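PDB 2R6H: NADH:ubiquinone oxidoreductase, Na translocating, F subunit from Porphyromonas gingivalis, which is the F subunit of a sodium-translocating oxidoreductase, here a flavoprotein fragment comprising its FAD- and NAD-binding region of the ferredoxin reductase type, with FAD bound. Local coordinates for residues A[255-260]-A[283-288]. Sequence-based numbering, arbitrary orientation.
Sequences DIEYYM and MLFFDD
Tyr258 and Met260 lend their backbones to a parallel ladder with strand 284-287. Tyr258 N donates to Met283 O at 2.8 Å, and Tyr258 O takes the N-H of Phe285. Two residues on, Met260 N reaches Phe285 O at 3.1 Å, and Met260 O receives Asp287 N in a longer bond of 3.3 Å. The two strands, 10° apart in direction, are joined through helix 264-277 in a beta-alpha-beta unit of the Rossmann-like NAD-binding domain; strand 284-287 is the last of its five-stranded parallel sheet and leads to Asp288, which touches the FAD.

On one face, the rings of Tyr259 and Phe285 run alongside each other. A shared chi1 near -58° sends both the same way, and matching chi2 values turn them alike. The planes meet at 14°, an offset near-parallel pair with little of one ring above the other. Phe285 CD2 sits over the rim of the tyrosine ring, while Glu257 CG meets the Phe285 edge at CE2, 3.5 Å away. Tyr259 OH donates to Glu257 OE1 from above the carboxylate plane and is also hydrogen-bonded to Gln153 N; Arg186 forms a salt bridge with OE1, and Thr155 OG1 a hydrogen bond with OE2.

On the other face, toward helix 264-277, Met260 CG packs against Phe286 CD2 at 3.5 Å. SE of Met260, a selenomethionine here, lies obliquely 5.1 Å from the Phe286 ring centroid, a Met-aromatic contact, and Leu284 CD1 meets Tyr258 CB.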
loop_
_atom_site.group_PDB
_atom_site.type_symbol
_atom_site.label_atom_id
_atom_site.label_comp_id
_atom_site.label_asym_id
_atom_site.label_seq_id
_atom_site.Cartn_x
_atom_site.Cartn_y
_atom_site.Cartn_z
ATOM N N ASP A 255 17.793 18.404 -1.936
ATOM C CA ASP A 255 16.789 19.414 -1.632
ATOM C C ASP A 255 15.410 18.814 -1.737
ATOM O O ASP A 255 14.397 19.512 -1.669
ATOM C CB ASP A 255 16.881 20.571 -2.621
ATOM C CG ASP A 255 18.161 21.352 -2.479
ATOM O OD1 ASP A 255 18.885 21.103 -1.486
ATOM O OD2 ASP A 255 18.440 22.210 -3.352
ATOM N N ILE A 256 15.374 17.510 -1.936
ATOM C CA ILE A 256 14.121 16.832 -2.152
ATOM C C ILE A 256 13.676 16.202 -0.847
ATOM O O ILE A 256 14.504 15.779 -0.041
ATOM C CB ILE A 256 14.274 15.747 -3.235
ATOM C CG1 ILE A 256 14.749 16.368 -4.552
ATOM C CG2 ILE A 256 12.968 14.983 -3.431
ATOM C CD1 ILE A 256 14.917 15.361 -5.676
ATOM N N GLU A 257 12.368 16.174 -0.629
ATOM C CA GLU A 257 11.807 15.385 0.447
ATOM C C GLU A 257 11.372 14.078 -0.172
ATOM O O GLU A 257 10.736 14.058 -1.222
ATOM C CB GLU A 257 10.637 16.109 1.123
ATOM C CG GLU A 257 11.076 17.084 2.222
ATOM C CD GLU A 257 10.165 18.299 2.366
ATOM O OE1 GLU A 257 9.009 18.247 1.865
ATOM O OE2 GLU A 257 10.624 19.301 2.984
ATOM N N TYR A 258 11.758 12.986 0.473
ATOM C CA TYR A 258 11.464 11.642 0.001
ATOM C C TYR A 258 10.394 10.999 0.873
ATOM O O TYR A 258 10.623 10.722 2.054
ATOM C CB TYR A 258 12.740 10.802 0.034
ATOM C CG TYR A 258 13.767 11.297 -0.938
ATOM C CD1 TYR A 258 14.665 12.283 -0.587
ATOM C CD2 TYR A 258 13.821 10.799 -2.225
ATOM C CE1 TYR A 258 15.590 12.754 -1.486
ATOM C CE2 TYR A 258 14.747 11.259 -3.128
ATOM C CZ TYR A 258 15.624 12.236 -2.752
ATOM O OH TYR A 258 16.542 12.692 -3.659
ATOM N N TYR A 259 9.217 10.767 0.316
ATOM C CA TYR A 259 8.217 10.031 1.065
ATOM C C TYR A 259 8.117 8.633 0.497
ATOM O O TYR A 259 7.706 8.454 -0.636
ATOM C CB TYR A 259 6.868 10.756 1.029
ATOM C CG TYR A 259 6.936 12.164 1.583
ATOM C CD1 TYR A 259 6.626 12.431 2.911
ATOM C CD2 TYR A 259 7.335 13.221 0.783
ATOM C CE1 TYR A 259 6.708 13.720 3.415
ATOM C CE2 TYR A 259 7.413 14.508 1.279
ATOM C CZ TYR A 259 7.100 14.752 2.589
ATOM O OH TYR A 259 7.187 16.037 3.056
HETATM N N MSE A 260 8.526 7.636 1.263
HETATM C CA MSE A 260 8.393 6.277 0.776
HETATM C C MSE A 260 7.641 5.385 1.741
HETATM O O MSE A 260 7.666 5.596 2.943
HETATM C CB MSE A 260 9.753 5.671 0.445
HETATM C CG MSE A 260 10.363 4.838 1.542
HETATM SE SE MSE A 260 12.075 4.085 0.963
HETATM C CE MSE A 260 11.547 3.509 -0.812
HETATM N N MSE A 283 15.997 13.891 5.113
HETATM C CA MSE A 283 15.268 14.311 3.931
HETATM C C MSE A 283 14.431 13.143 3.439
HETATM O O MSE A 283 13.749 13.215 2.422
HETATM C CB MSE A 283 16.247 14.772 2.859
HETATM C CG MSE A 283 16.877 16.120 3.144
HETATM SE SE MSE A 283 15.525 17.523 3.390
HETATM C CE MSE A 283 16.581 19.133 2.902
ATOM N N LEU A 284 14.499 12.061 4.199
ATOM C CA LEU A 284 13.800 10.833 3.891
ATOM C C LEU A 284 12.722 10.602 4.944
ATOM O O LEU A 284 13.005 10.608 6.142
ATOM C CB LEU A 284 14.796 9.678 3.901
ATOM C CG LEU A 284 14.239 8.256 3.968
ATOM C CD1 LEU A 284 13.548 7.863 2.654
ATOM C CD2 LEU A 284 15.332 7.257 4.334
ATOM N N PHE A 285 11.483 10.412 4.503
ATOM C CA PHE A 285 10.380 10.136 5.418
ATOM C C PHE A 285 9.784 8.762 5.153
ATOM O O PHE A 285 9.045 8.579 4.189
ATOM C CB PHE A 285 9.315 11.217 5.291
ATOM C CG PHE A 285 9.839 12.587 5.534
ATOM C CD1 PHE A 285 9.824 13.130 6.808
ATOM C CD2 PHE A 285 10.378 13.333 4.499
ATOM C CE1 PHE A 285 10.314 14.397 7.048
ATOM C CE2 PHE A 285 10.883 14.608 4.733
ATOM C CZ PHE A 285 10.848 15.138 6.011
ATOM N N PHE A 286 10.098 7.806 6.023
ATOM C CA PHE A 286 9.715 6.412 5.814
ATOM C C PHE A 286 8.625 5.923 6.774
ATOM O O PHE A 286 8.774 6.015 7.994
ATOM C CB PHE A 286 10.956 5.531 5.935
ATOM C CG PHE A 286 10.687 4.073 5.777
ATOM C CD1 PHE A 286 11.271 3.154 6.635
ATOM C CD2 PHE A 286 9.858 3.610 4.768
ATOM C CE1 PHE A 286 11.039 1.781 6.485
ATOM C CE2 PHE A 286 9.613 2.240 4.614
ATOM C CZ PHE A 286 10.210 1.324 5.475
ATOM N N ASP A 287 7.525 5.419 6.209
ATOM C CA ASP A 287 6.482 4.737 6.974
ATOM C C ASP A 287 6.751 3.235 6.958
ATOM O O ASP A 287 6.637 2.566 5.923
ATOM C CB ASP A 287 5.075 5.048 6.434
ATOM C CG ASP A 287 3.978 4.847 7.489
ATOM O OD1 ASP A 287 4.333 4.590 8.660
ATOM O OD2 ASP A 287 2.771 4.960 7.158
ATOM N N ASP A 288 7.110 2.729 8.132
ATOM C CA ASP A 288 7.530 1.353 8.312
ATOM C C ASP A 288 6.352 0.448 8.660
ATOM O O ASP A 288 5.735 0.597 9.716
ATOM C CB ASP A 288 8.573 1.292 9.424
ATOM C CG ASP A 288 9.380 0.022 9.392
ATOM O OD1 ASP A 288 8.958 -0.936 8.705
ATOM O OD2 ASP A 288 10.440 -0.014 10.047
#